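Local coordinates for Lic12234 (Leptospira interrogans, PDB 4TZH), which is of unknown function but, as a leucine-rich repeat protein of a human pathogen, is considered a virulence factor and probably acts through binding other molecules, at residues E104-L115 against P126-S137. Numbering follows the deposited sequence. Where two conformers were deposited one is given.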
loop_
_atom_site.group_PDB
_atom_site.type_symbol
_atom_site.label_atom_id
_atom_site.label_comp_id
_atom_site.label_asym_id
_atom_site.label_seq_id
_atom_site.Cartn_x
_atom_site.Cartn_y
_atom_site.Cartn_z
ATOM N N GLU A 104 0.766 11.292 5.302
ATOM C CA GLU A 104 -0.279 12.003 4.566
ATOM C C GLU A 104 -0.252 11.652 3.070
ATOM O O GLU A 104 -1.305 11.635 2.441
ATOM C CB GLU A 104 -0.164 13.531 4.775
ATOM C CG GLU A 104 1.214 14.138 4.509
ATOM C CD GLU A 104 1.692 15.190 5.495
ATOM O OE1 GLU A 104 0.846 15.950 6.021
ATOM O OE2 GLU A 104 2.917 15.249 5.748
ATOM N N GLU A 105 0.951 11.329 2.520
ATOM C CA GLU A 105 1.151 11.036 1.099
ATOM C C GLU A 105 0.428 9.794 0.629
ATOM O O GLU A 105 0.196 9.641 -0.574
ATOM C CB GLU A 105 2.648 10.965 0.735
ATOM C CG GLU A 105 3.310 12.334 0.741
ATOM C CD GLU A 105 3.650 12.895 2.105
ATOM O OE1 GLU A 105 3.761 12.098 3.065
ATOM O OE2 GLU A 105 3.826 14.131 2.205
ATOM N N ILE A 106 0.040 8.921 1.574
ATOM C CA ILE A 106 -0.749 7.751 1.190
ATOM C C ILE A 106 -2.030 8.214 0.470
ATOM O O ILE A 106 -2.477 7.551 -0.471
ATOM C CB ILE A 106 -1.072 6.834 2.416
ATOM C CG1 ILE A 106 -1.463 5.421 1.932
ATOM C CG2 ILE A 106 -2.143 7.415 3.381
ATOM C CD1 ILE A 106 -0.244 4.537 1.688
ATOM N N GLY A 107 -2.590 9.332 0.905
ATOM C CA GLY A 107 -3.812 9.866 0.333
ATOM C C GLY A 107 -3.666 10.417 -1.059
ATOM O O GLY A 107 -4.669 10.807 -1.652
ATOM N N GLU A 108 -2.420 10.477 -1.606
ATOM C CA GLU A 108 -2.176 11.018 -2.938
ATOM C C GLU A 108 -2.186 9.951 -4.014
ATOM O O GLU A 108 -1.952 10.239 -5.181
ATOM C CB GLU A 108 -0.843 11.803 -2.988
ATOM C CG GLU A 108 -0.877 13.116 -2.221
ATOM C CD GLU A 108 -1.821 14.164 -2.778
ATOM O OE1 GLU A 108 -2.177 14.067 -3.975
ATOM O OE2 GLU A 108 -2.203 15.082 -2.018
ATOM N N LEU A 109 -2.461 8.701 -3.645
ATOM C CA LEU A 109 -2.445 7.578 -4.594
ATOM C C LEU A 109 -3.833 7.546 -5.246
ATOM O O LEU A 109 -4.686 6.720 -4.925
ATOM C CB LEU A 109 -2.106 6.302 -3.820
ATOM C CG LEU A 109 -0.730 6.315 -3.138
ATOM C CD1 LEU A 109 -0.516 5.084 -2.275
ATOM C CD2 LEU A 109 0.387 6.473 -4.140
ATOM N N GLU A 110 -4.033 8.447 -6.189
ATOM C CA GLU A 110 -5.322 8.699 -6.786
ATOM C C GLU A 110 -6.073 7.509 -7.348
ATOM O O GLU A 110 -7.324 7.498 -7.252
ATOM C CB GLU A 110 -5.187 9.780 -7.874
ATOM C CG GLU A 110 -5.239 11.180 -7.289
ATOM C CD GLU A 110 -4.400 12.224 -7.998
ATOM O OE1 GLU A 110 -4.696 12.535 -9.175
ATOM O OE2 GLU A 110 -3.479 12.773 -7.352
ATOM N N LYS A 111 -5.367 6.517 -7.932
ATOM C CA LYS A 111 -6.074 5.407 -8.555
ATOM C C LYS A 111 -6.085 4.180 -7.629
ATOM O O LYS A 111 -6.518 3.110 -8.054
ATOM C CB LYS A 111 -5.378 5.019 -9.857
ATOM C CG LYS A 111 -5.708 5.980 -11.009
ATOM C CD LYS A 111 -5.008 5.421 -12.259
ATOM C CE LYS A 111 -5.207 6.308 -13.443
ATOM N NZ LYS A 111 -4.460 5.715 -14.580
ATOM N N LEU A 112 -5.621 4.330 -6.381
ATOM C CA LEU A 112 -5.525 3.128 -5.527
ATOM C C LEU A 112 -6.878 2.520 -5.258
ATOM O O LEU A 112 -7.794 3.230 -4.802
ATOM C CB LEU A 112 -4.820 3.522 -4.235
ATOM C CG LEU A 112 -4.336 2.342 -3.372
ATOM C CD1 LEU A 112 -3.258 1.548 -4.079
ATOM C CD2 LEU A 112 -3.808 2.831 -2.022
ATOM N N GLY A 113 -6.980 1.230 -5.523
ATOM C CA GLY A 113 -8.229 0.517 -5.334
ATOM C C GLY A 113 -8.180 -0.483 -4.206
ATOM O O GLY A 113 -9.209 -0.712 -3.553
ATOM N N ILE A 114 -7.007 -1.090 -3.972
ATOM C CA ILE A 114 -6.910 -2.132 -2.948
ATOM C C ILE A 114 -5.704 -1.841 -2.098
ATOM O O ILE A 114 -4.599 -1.652 -2.625
ATOM C CB ILE A 114 -6.784 -3.519 -3.640
ATOM C CG1 ILE A 114 -8.078 -3.823 -4.473
ATOM C CG2 ILE A 114 -6.581 -4.605 -2.571
ATOM C CD1 ILE A 114 -8.076 -4.971 -5.430
ATOM N N LEU A 115 -5.919 -1.719 -0.772
ATOM C CA LEU A 115 -4.848 -1.387 0.158
ATOM C C LEU A 115 -4.850 -2.411 1.291
ATOM O O LEU A 115 -5.838 -2.476 2.029
ATOM C CB LEU A 115 -5.046 0.034 0.689
ATOM C CG LEU A 115 -4.061 0.532 1.728
ATOM C CD1 LEU A 115 -2.597 0.348 1.291
ATOM C CD2 LEU A 115 -4.300 1.987 2.045
ATOM N N PRO A 126 -4.374 8.468 8.898
ATOM C CA PRO A 126 -4.345 9.930 8.771
ATOM C C PRO A 126 -5.630 10.422 8.126
ATOM O O PRO A 126 -6.254 9.673 7.376
ATOM C CB PRO A 126 -3.136 10.188 7.856
ATOM C CG PRO A 126 -3.000 8.944 7.038
ATOM C CD PRO A 126 -3.445 7.815 7.946
ATOM N N LYS A 127 -6.004 11.671 8.372
ATOM C CA LYS A 127 -7.223 12.233 7.780
ATOM C C LYS A 127 -7.202 12.159 6.247
ATOM O O LYS A 127 -8.253 11.996 5.622
ATOM C CB LYS A 127 -7.450 13.683 8.261
ATOM C CG LYS A 127 -6.329 14.655 7.908
ATOM C CD LYS A 127 -6.490 15.988 8.654
ATOM C CE LYS A 127 -5.362 16.934 8.294
ATOM N NZ LYS A 127 -5.247 18.061 9.263
ATOM N N GLU A 128 -5.997 12.221 5.653
ATOM C CA GLU A 128 -5.795 12.189 4.210
ATOM C C GLU A 128 -6.197 10.858 3.589
ATOM O O GLU A 128 -6.274 10.764 2.365
ATOM C CB GLU A 128 -4.353 12.579 3.824
ATOM C CG GLU A 128 -4.002 14.023 4.168
ATOM C CD GLU A 128 -3.588 14.295 5.603
ATOM O OE1 GLU A 128 -3.450 13.328 6.387
ATOM O OE2 GLU A 128 -3.362 15.483 5.936
ATOM N N ILE A 129 -6.474 9.820 4.410
ATOM C CA ILE A 129 -6.966 8.542 3.889
ATOM C C ILE A 129 -8.284 8.739 3.106
ATOM O O ILE A 129 -8.538 8.021 2.144
ATOM C CB ILE A 129 -7.112 7.478 5.019
ATOM C CG1 ILE A 129 -7.221 6.045 4.436
ATOM C CG2 ILE A 129 -8.317 7.761 5.930
ATOM C CD1 ILE A 129 -5.945 5.429 4.093
ATOM N N GLY A 130 -9.076 9.744 3.498
ATOM C CA GLY A 130 -10.344 10.042 2.849
ATOM C C GLY A 130 -10.207 10.581 1.445
ATOM O O GLY A 130 -11.216 10.742 0.753
ATOM N N GLN A 131 -8.957 10.841 0.996
ATOM C CA GLN A 131 -8.705 11.329 -0.351
ATOM C C GLN A 131 -8.642 10.192 -1.374
ATOM O O GLN A 131 -8.578 10.462 -2.581
ATOM C CB GLN A 131 -7.386 12.117 -0.410
ATOM C CG GLN A 131 -7.403 13.415 0.399
ATOM C CD GLN A 131 -6.039 14.031 0.589
ATOM O OE1 GLN A 131 -5.038 13.649 -0.040
ATOM N NE2 GLN A 131 -5.969 15.015 1.475
ATOM N N LEU A 132 -8.633 8.925 -0.907
ATOM C CA LEU A 132 -8.512 7.763 -1.804
ATOM C C LEU A 132 -9.843 7.425 -2.431
ATOM O O LEU A 132 -10.477 6.429 -2.107
ATOM C CB LEU A 132 -7.909 6.577 -1.052
ATOM C CG LEU A 132 -6.493 6.845 -0.538
ATOM C CD1 LEU A 132 -6.022 5.678 0.294
ATOM C CD2 LEU A 132 -5.509 7.081 -1.709
ATOM N N GLU A 133 -10.270 8.271 -3.377
ATOM C CA GLU A 133 -11.608 8.157 -3.963
ATOM C C GLU A 133 -11.912 6.853 -4.661
ATOM O O GLU A 133 -13.083 6.478 -4.764
ATOM C CB GLU A 133 -11.890 9.317 -4.935
ATOM C CG GLU A 133 -11.750 10.694 -4.310
ATOM C CD GLU A 133 -12.205 11.885 -5.132
ATOM O OE1 GLU A 133 -13.223 11.769 -5.853
ATOM O OE2 GLU A 133 -11.582 12.961 -4.986
ATOM N N ASN A 134 -10.868 6.156 -5.175
ATOM C CA ASN A 134 -11.105 4.935 -5.911
ATOM C C ASN A 134 -10.926 3.675 -5.037
ATOM O O ASN A 134 -10.981 2.568 -5.546
ATOM C CB ASN A 134 -10.147 4.906 -7.097
ATOM C CG ASN A 134 -10.592 5.860 -8.173
ATOM O OD1 ASN A 134 -9.812 6.726 -8.621
ATOM N ND2 ASN A 134 -11.827 5.699 -8.607
ATOM N N LEU A 135 -10.736 3.861 -3.720
ATOM C CA LEU A 135 -10.500 2.709 -2.857
ATOM C C LEU A 135 -11.744 1.849 -2.735
ATOM O O LEU A 135 -12.803 2.383 -2.357
ATOM C CB LEU A 135 -10.001 3.190 -1.506
ATOM C CG LEU A 135 -9.230 2.168 -0.680
ATOM C CD1 LEU A 135 -7.908 1.786 -1.360
ATOM C CD2 LEU A 135 -9.002 2.686 0.710
ATOM N N VAL A 136 -11.607 0.538 -2.996
ATOM C CA VAL A 136 -12.689 -0.438 -2.951
ATOM C C VAL A 136 -12.525 -1.378 -1.753
ATOM O O VAL A 136 -13.497 -1.855 -1.163
ATOM C CB VAL A 136 -12.728 -1.208 -4.293
ATOM C CG1 VAL A 136 -13.761 -2.327 -4.283
ATOM C CG2 VAL A 136 -12.999 -0.250 -5.462
ATOM N N SER A 137 -11.265 -1.662 -1.403
ATOM C CA SER A 137 -11.041 -2.596 -0.309
ATOM C C SER A 137 -9.918 -2.074 0.579
ATOM O O SER A 137 -8.850 -1.705 0.077
ATOM C CB SER A 137 -10.655 -3.962 -0.879
ATOM O OG SER A 137 -10.459 -4.866 0.200
HETATM O O HOH W 1 -5.923 10.663 -4.003
HETATM O O HOH W 2 -7.993 5.968 -4.531
HETATM O O HOH W 3 -7.716 -4.872 1.019
#
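The carboxylate of Glu-128 presents one face to Glu-104. Glu-104 CB sits over that face, 3.6 Å from Glu-128 CD. With chi2 at 82° the Glu-128 chain bends back toward its own backbone N, which turns the flat side of the acid to Glu-104 CB. Glu-104 OE1 ends 4.2 Å from Glu-128 OE2, a like charge. The Pro-126 ring meets Ile-106 by its CG corner, 4.1 Å from Ile-106 CG2.

Further in, Leu-132 carries the packing. Its CD2 methyl touches two carbonyl oxygens, Ile-106 O and Leu-109 O, each 3.3 Å away, and also Leu-109 CB. Its CD1 faces Leu-112 and Leu-115. Leu-112 and Leu-135 lie side by side, pointing the same way.

At the sheet end, Gly-113 O takes two N-H groups. Val-136 N comes in on a lone pair at 2.8 Å, and Ser-137 N lies nearly along the C=O axis. Leu-115 N then bonds Ser-137 O at 3.1 Å, which continues the parallel pairing. Between the 3-10 segments, one water lies within hydrogen-bonding distance of Gly-107 O and Gln-131 O. Between the turns, a second accepts from Asn-134 N and lies 2.8 Å from Leu-112 O, with Glu-110 O also near.

These are equivalent pieces of adjacent leucine-rich repeat coils, each running from a 3-10 segment through a type I turn into a strand. Leucines fill the interior; three backbone bonds and waters link polar backbone groups. The paired acids at the outer end, if both ionised, would repel mildly, perhaps eased by a long, weak ion pair of Glu-104 with Lys-81.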